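Local atomic coordinates of guanylate kinase (Stenotrophomonas maltophilia, PDB entry 6WCT), a protein that catalyses phosphoryl transfer from ATP to GMP, giving GDP and ADP, and probably serves to recycle GMP and, indirectly, cGMP. Residues A208-V211 and L216-A219; P62-V65 and H71-S74. All blocks are in the same frame, centred on the assembly; numbering follows the deposited sequence.

Interaction 1: A208-V211 and L216-A219; sequences AQKV and LIQA
Ile217 meets Lys210 and Gln209 through a single methyl group. The bond from CA to CB heads toward 208-211, but CB itself, 5.9 Å from Lys210 CA, does not touch it. CG2, anti to the backbone N, meets nothing in that segment. CG1, beside the backbone N (chi1 -67°), also stops short of contact, and a nearly extended second torsion (166°) carries CD1 onward to the neighbouring helix. There CD1 rests 3.7 Å from Lys210 CA and 4.0 Å from Gln209 O. It also lies 4.3 Å from Lys210 CG, at the start of a side chain that then runs on to the second subunit. The CA atoms of Lys210 and Ile217 are 7.3 Å apart, which fits helices 206-212 and 214-221 following each other closely. Gln209 NE2 hydrogen-bonds Val182 O and Lys210 NZ hydrogen-bonds Asn177 OD1, both of the second subunit, while Gln209 OE1 stays with Arg212 NH1 of its own chain. Phe176 of the second subunit packs on Ile217 and Lys210. With one methyl against helix backbone and an aliphatic stem, the direct contact is purely van der Waals, and the polar groups of Gln209 and Lys210 find partners outside the two segments.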
ATOM      1  N   ALA A 208      -9.961  -5.881  -5.549  1.00 49.19           N
ATOM      2  CA  ALA A 208     -10.957  -4.833  -5.356  1.00 54.15           C
ATOM      3  C   ALA A 208     -11.304  -4.156  -6.675  1.00 55.92           C
ATOM      4  O   ALA A 208     -12.469  -3.819  -6.914  1.00 55.03           O
ATOM      5  CB  ALA A 208     -10.459  -3.812  -4.328  1.00 51.17           C
ATOM      6  N   GLN A 209     -10.301  -3.923  -7.530  1.00 55.87           N
ATOM      7  CA  GLN A 209     -10.556  -3.240  -8.796  1.00 56.02           C
ATOM      8  C   GLN A 209     -11.324  -4.122  -9.768  1.00 66.26           C
ATOM      9  O   GLN A 209     -12.090  -3.609 -10.596  1.00 64.78           O
ATOM     10  CB  GLN A 209      -9.244  -2.771  -9.426  1.00 52.31           C
ATOM     11  CG  GLN A 209      -8.586  -1.596  -8.672  1.00 56.87           C
ATOM     12  CD  GLN A 209      -9.300  -0.268  -8.905  1.00 56.46           C
ATOM     13  OE1 GLN A 209     -10.478  -0.119  -8.584  1.00 59.82           O
ATOM     14  NE2 GLN A 209      -8.582   0.704  -9.452  1.00 51.76           N
ATOM     15  N   LYS A 210     -11.138  -5.440  -9.693  1.00 70.72           N
ATOM     16  CA  LYS A 210     -11.925  -6.324 -10.544  1.00 69.04           C
ATOM     17  C   LYS A 210     -13.412  -6.160 -10.266  1.00 71.22           C
ATOM     18  O   LYS A 210     -14.222  -6.169 -11.194  1.00 69.52           O
ATOM     19  CB  LYS A 210     -11.497  -7.778 -10.348  1.00 63.55           C
ATOM     20  CG  LYS A 210     -10.214  -8.135 -11.076  1.00 69.55           C
ATOM     21  CD  LYS A 210      -9.644  -9.459 -10.605  1.00 69.94           C
ATOM     22  CE  LYS A 210     -10.429 -10.626 -11.150  1.00 74.37           C
ATOM     23  NZ  LYS A 210      -9.861 -11.907 -10.665  1.00 78.25           N
ATOM     24  N   VAL A 211     -13.776  -5.954  -8.997  1.00 70.60           N
ATOM     25  CA  VAL A 211     -15.176  -5.759  -8.632  1.00 68.90           C
ATOM     26  C   VAL A 211     -15.645  -4.371  -9.047  1.00 71.63           C
ATOM     27  O   VAL A 211     -16.682  -4.215  -9.701  1.00 73.70           O
ATOM     28  CB  VAL A 211     -15.366  -5.959  -7.116  1.00 67.73           C
ATOM     29  CG1 VAL A 211     -16.832  -5.701  -6.721  1.00 68.63           C
ATOM     30  CG2 VAL A 211     -14.865  -7.325  -6.655  1.00 65.52           C
ATOM     31  N   LEU A 216     -16.251  -2.524 -17.015  1.00 77.47           N
ATOM     32  CA  LEU A 216     -15.196  -2.000 -17.879  1.00 78.04           C
ATOM     33  C   LEU A 216     -14.242  -3.102 -18.318  1.00 72.51           C
ATOM     34  O   LEU A 216     -13.890  -3.196 -19.501  1.00 73.04           O
ATOM     35  CB  LEU A 216     -14.431  -0.893 -17.161  1.00 75.60           C
ATOM     36  CG  LEU A 216     -13.192  -0.410 -17.908  1.00 72.16           C
ATOM     37  CD1 LEU A 216     -13.594   0.237 -19.213  1.00 72.81           C
ATOM     38  CD2 LEU A 216     -12.413   0.557 -17.047  1.00 73.56           C
ATOM     39  N   ILE A 217     -13.832  -3.962 -17.380  1.00 70.48           N
ATOM     40  CA  ILE A 217     -12.887  -5.030 -17.705  1.00 77.12           C
ATOM     41  C   ILE A 217     -13.505  -5.987 -18.715  1.00 85.39           C
ATOM     42  O   ILE A 217     -12.844  -6.424 -19.666  1.00 91.01           O
ATOM     43  CB  ILE A 217     -12.441  -5.765 -16.428  1.00 72.08           C
ATOM     44  CG1 ILE A 217     -11.607  -4.842 -15.543  1.00 65.13           C
ATOM     45  CG2 ILE A 217     -11.625  -7.001 -16.781  1.00 76.27           C
ATOM     46  CD1 ILE A 217     -11.407  -5.370 -14.122  1.00 64.32           C
ATOM     47  N   GLN A 218     -14.784  -6.324 -18.525  1.00 80.08           N
ATOM     48  CA  GLN A 218     -15.465  -7.209 -19.463  1.00 80.54           C
ATOM     49  C   GLN A 218     -15.467  -6.620 -20.872  1.00 83.69           C
ATOM     50  O   GLN A 218     -15.251  -7.340 -21.854  1.00 84.64           O
ATOM     51  CB  GLN A 218     -16.891  -7.478 -18.983  1.00 81.43           C
ATOM     52  N   ALA A 219     -15.703  -5.310 -20.989  1.00 81.97           N
ATOM     53  CA  ALA A 219     -15.685  -4.651 -22.293  1.00 84.28           C
ATOM     54  C   ALA A 219     -14.293  -4.672 -22.927  1.00 86.99           C
ATOM     55  O   ALA A 219     -14.151  -4.949 -24.124  1.00 89.71           O
ATOM     56  CB  ALA A 219     -16.189  -3.214 -22.151  1.00 80.01           C
TER

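Interaction 2: P62-V65 and H71-S74; sequences PGEV and HFVS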
ATOM      1  N   PRO A  62      -8.534  11.581  32.790  1.00 65.80           N
ATOM      2  CA  PRO A  62      -8.865  12.999  32.594  1.00 60.62           C
ATOM      3  C   PRO A  62      -8.815  13.406  31.126  1.00 59.02           C
ATOM      4  O   PRO A  62      -7.933  12.995  30.366  1.00 57.59           O
ATOM      5  CB  PRO A  62      -7.804  13.724  33.425  1.00 69.51           C
ATOM      6  CG  PRO A  62      -7.473  12.753  34.510  1.00 73.91           C
ATOM      7  CD  PRO A  62      -7.517  11.400  33.841  1.00 70.89           C
ATOM      8  N   GLY A  63      -9.808  14.193  30.721  1.00 61.92           N
ATOM      9  CA  GLY A  63      -9.928  14.649  29.358  1.00 60.90           C
ATOM     10  C   GLY A  63     -10.762  13.751  28.475  1.00 61.31           C
ATOM     11  O   GLY A  63     -11.177  14.176  27.391  1.00 63.37           O
ATOM     12  N   GLU A  64     -10.988  12.511  28.894  1.00 63.36           N
ATOM     13  CA  GLU A  64     -11.810  11.580  28.137  1.00 53.87           C
ATOM     14  C   GLU A  64     -13.295  11.858  28.344  1.00 44.22           C
ATOM     15  O   GLU A  64     -13.733  12.254  29.426  1.00 48.37           O
ATOM     16  CB  GLU A  64     -11.457  10.152  28.534  1.00 52.56           C
ATOM     17  CG  GLU A  64     -10.162   9.669  27.892  1.00 51.02           C
ATOM     18  CD  GLU A  64      -9.778   8.292  28.351  1.00 46.67           C
ATOM     19  OE1 GLU A  64     -10.324   7.856  29.384  1.00 49.52           O
ATOM     20  OE2 GLU A  64      -8.953   7.639  27.682  1.00 49.80           O
ATOM     21  N   VAL A  65     -14.065  11.655  27.280  1.00 45.90           N
ATOM     22  CA  VAL A  65     -15.511  11.865  27.265  1.00 44.20           C
ATOM     23  C   VAL A  65     -16.175  10.533  26.962  1.00 39.53           C
ATOM     24  O   VAL A  65     -15.860   9.885  25.953  1.00 37.12           O
ATOM     25  CB  VAL A  65     -15.930  12.934  26.245  1.00 50.51           C
ATOM     26  CG1 VAL A  65     -17.449  13.108  26.244  1.00 46.40           C
ATOM     27  CG2 VAL A  65     -15.240  14.253  26.563  1.00 53.49           C
ATOM     28  N   HIS A  71     -16.884   3.950  24.740  1.00 34.54           N
ATOM     29  CA  HIS A  71     -18.070   3.702  25.546  1.00 34.63           C
ATOM     30  C   HIS A  71     -17.569   3.037  26.825  1.00 42.26           C
ATOM     31  O   HIS A  71     -17.215   1.855  26.828  1.00 41.11           O
ATOM     32  CB  HIS A  71     -19.073   2.834  24.796  1.00 45.80           C
ATOM     33  CG  HIS A  71     -19.590   3.463  23.541  1.00 42.88           C
ATOM     34  ND1 HIS A  71     -20.427   4.559  23.548  1.00 45.47           N
ATOM     35  CD2 HIS A  71     -19.364   3.172  22.237  1.00 45.01           C
ATOM     36  CE1 HIS A  71     -20.714   4.900  22.303  1.00 43.26           C
ATOM     37  NE2 HIS A  71     -20.082   4.073  21.488  1.00 43.59           N
ATOM     38  N   PHE A  72     -17.499   3.805  27.905  1.00 45.50           N
ATOM     39  CA  PHE A  72     -17.025   3.275  29.173  1.00 45.69           C
ATOM     40  C   PHE A  72     -18.165   2.575  29.885  1.00 47.63           C
ATOM     41  O   PHE A  72     -19.220   3.168  30.100  1.00 47.42           O
ATOM     42  CB  PHE A  72     -16.475   4.377  30.067  1.00 36.40           C
ATOM     43  CG  PHE A  72     -15.260   5.056  29.518  1.00 41.16           C
ATOM     44  CD1 PHE A  72     -15.391   6.172  28.702  1.00 34.99           C
ATOM     45  CD2 PHE A  72     -13.989   4.596  29.834  1.00 34.42           C
ATOM     46  CE1 PHE A  72     -14.267   6.814  28.193  1.00 34.61           C
ATOM     47  CE2 PHE A  72     -12.850   5.229  29.330  1.00 33.42           C
ATOM     48  CZ  PHE A  72     -12.986   6.336  28.512  1.00 40.26           C
ATOM     49  N   VAL A  73     -17.964   1.310  30.240  1.00 45.84           N
ATOM     50  CA  VAL A  73     -18.965   0.545  30.965  1.00 46.57           C
ATOM     51  C   VAL A  73     -18.283  -0.143  32.141  1.00 47.69           C
ATOM     52  O   VAL A  73     -17.066  -0.093  32.300  1.00 45.31           O
ATOM     53  CB  VAL A  73     -19.676  -0.482  30.072  1.00 47.03           C
ATOM     54  CG1 VAL A  73     -20.440   0.238  28.979  1.00 43.00           C
ATOM     55  CG2 VAL A  73     -18.679  -1.497  29.516  1.00 43.73           C
ATOM     56  N   SER A  74     -19.094  -0.760  32.990  1.00 50.72           N
ATOM     57  CA  SER A  74     -18.545  -1.514  34.099  1.00 54.37           C
ATOM     58  C   SER A  74     -17.950  -2.819  33.587  1.00 56.36           C
ATOM     59  O   SER A  74     -18.242  -3.264  32.474  1.00 57.46           O
ATOM     60  CB  SER A  74     -19.627  -1.802  35.134  1.00 57.61           C
ATOM     61  OG  SER A  74     -20.551  -2.755  34.635  1.00 58.93           O
TER
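The backbones of Glu64-Val65 and His71-Phe72 stay well apart, their closest CA atoms, Val65 and His71, being 8.7 Å from each other, so side chains and one carbonyl must span the distance. In Glu64 and Phe72 the bond from CA to CB is directed toward the other segment, and the two side chains cross at about a right angle. Phe72 CG sits beside its backbone N (chi1 -64°), which sends the ring out to the loop. Glu64 is extended beyond CG and brings its carboxylate obliquely to the far end of that ring: OE1 is 3.2 Å from Phe72 CZ and 3.6 Å from CE2, with carboxylate and ring planes 47° apart. Val65 O approaches the ring edge, near its plane, 4.1 Å from CE1. Strand 71-72 is an outer strand of the mixed sheet in the GMP-binding region of the guanylate kinase fold, hydrogen-bonded in parallel to strand 55-56, and segment 62-65 belongs to the loop joining the two. Glu64 OE1 accepts a hydrogen bond from Arg61 N, while OE2 forms a salt bridge with Arg58 NH2. These bonds fix the carboxylate in its tilt against Phe72, consistent with a second-shell role in positioning Arg58. Arg58 and Arg61 both bind GMP, and the Glu64 side chain lies about 5 Å, nearest atoms, from the bound GMP.

The two contacts occupy opposite sides of the chain's centre, with their own centres 45 Å apart and nearest atoms about 29 Å apart, so neither touches the other. They follow in series: interaction 2 closes at Ser74, long before interaction 1 opens at Ala208. They share no secondary structure either. Interaction 2 joins the loop after strand 55-56 to strand 71-72, an outer strand of the mixed sheet, beside bound GMP; interaction 1 joins the last two helices, 206-212 and 214-221, which lie away from the annotated sites and reach the second subunit. The separation therefore places one contact at the nucleotide pocket and the other at the C-terminal helices that pack on the second subunit.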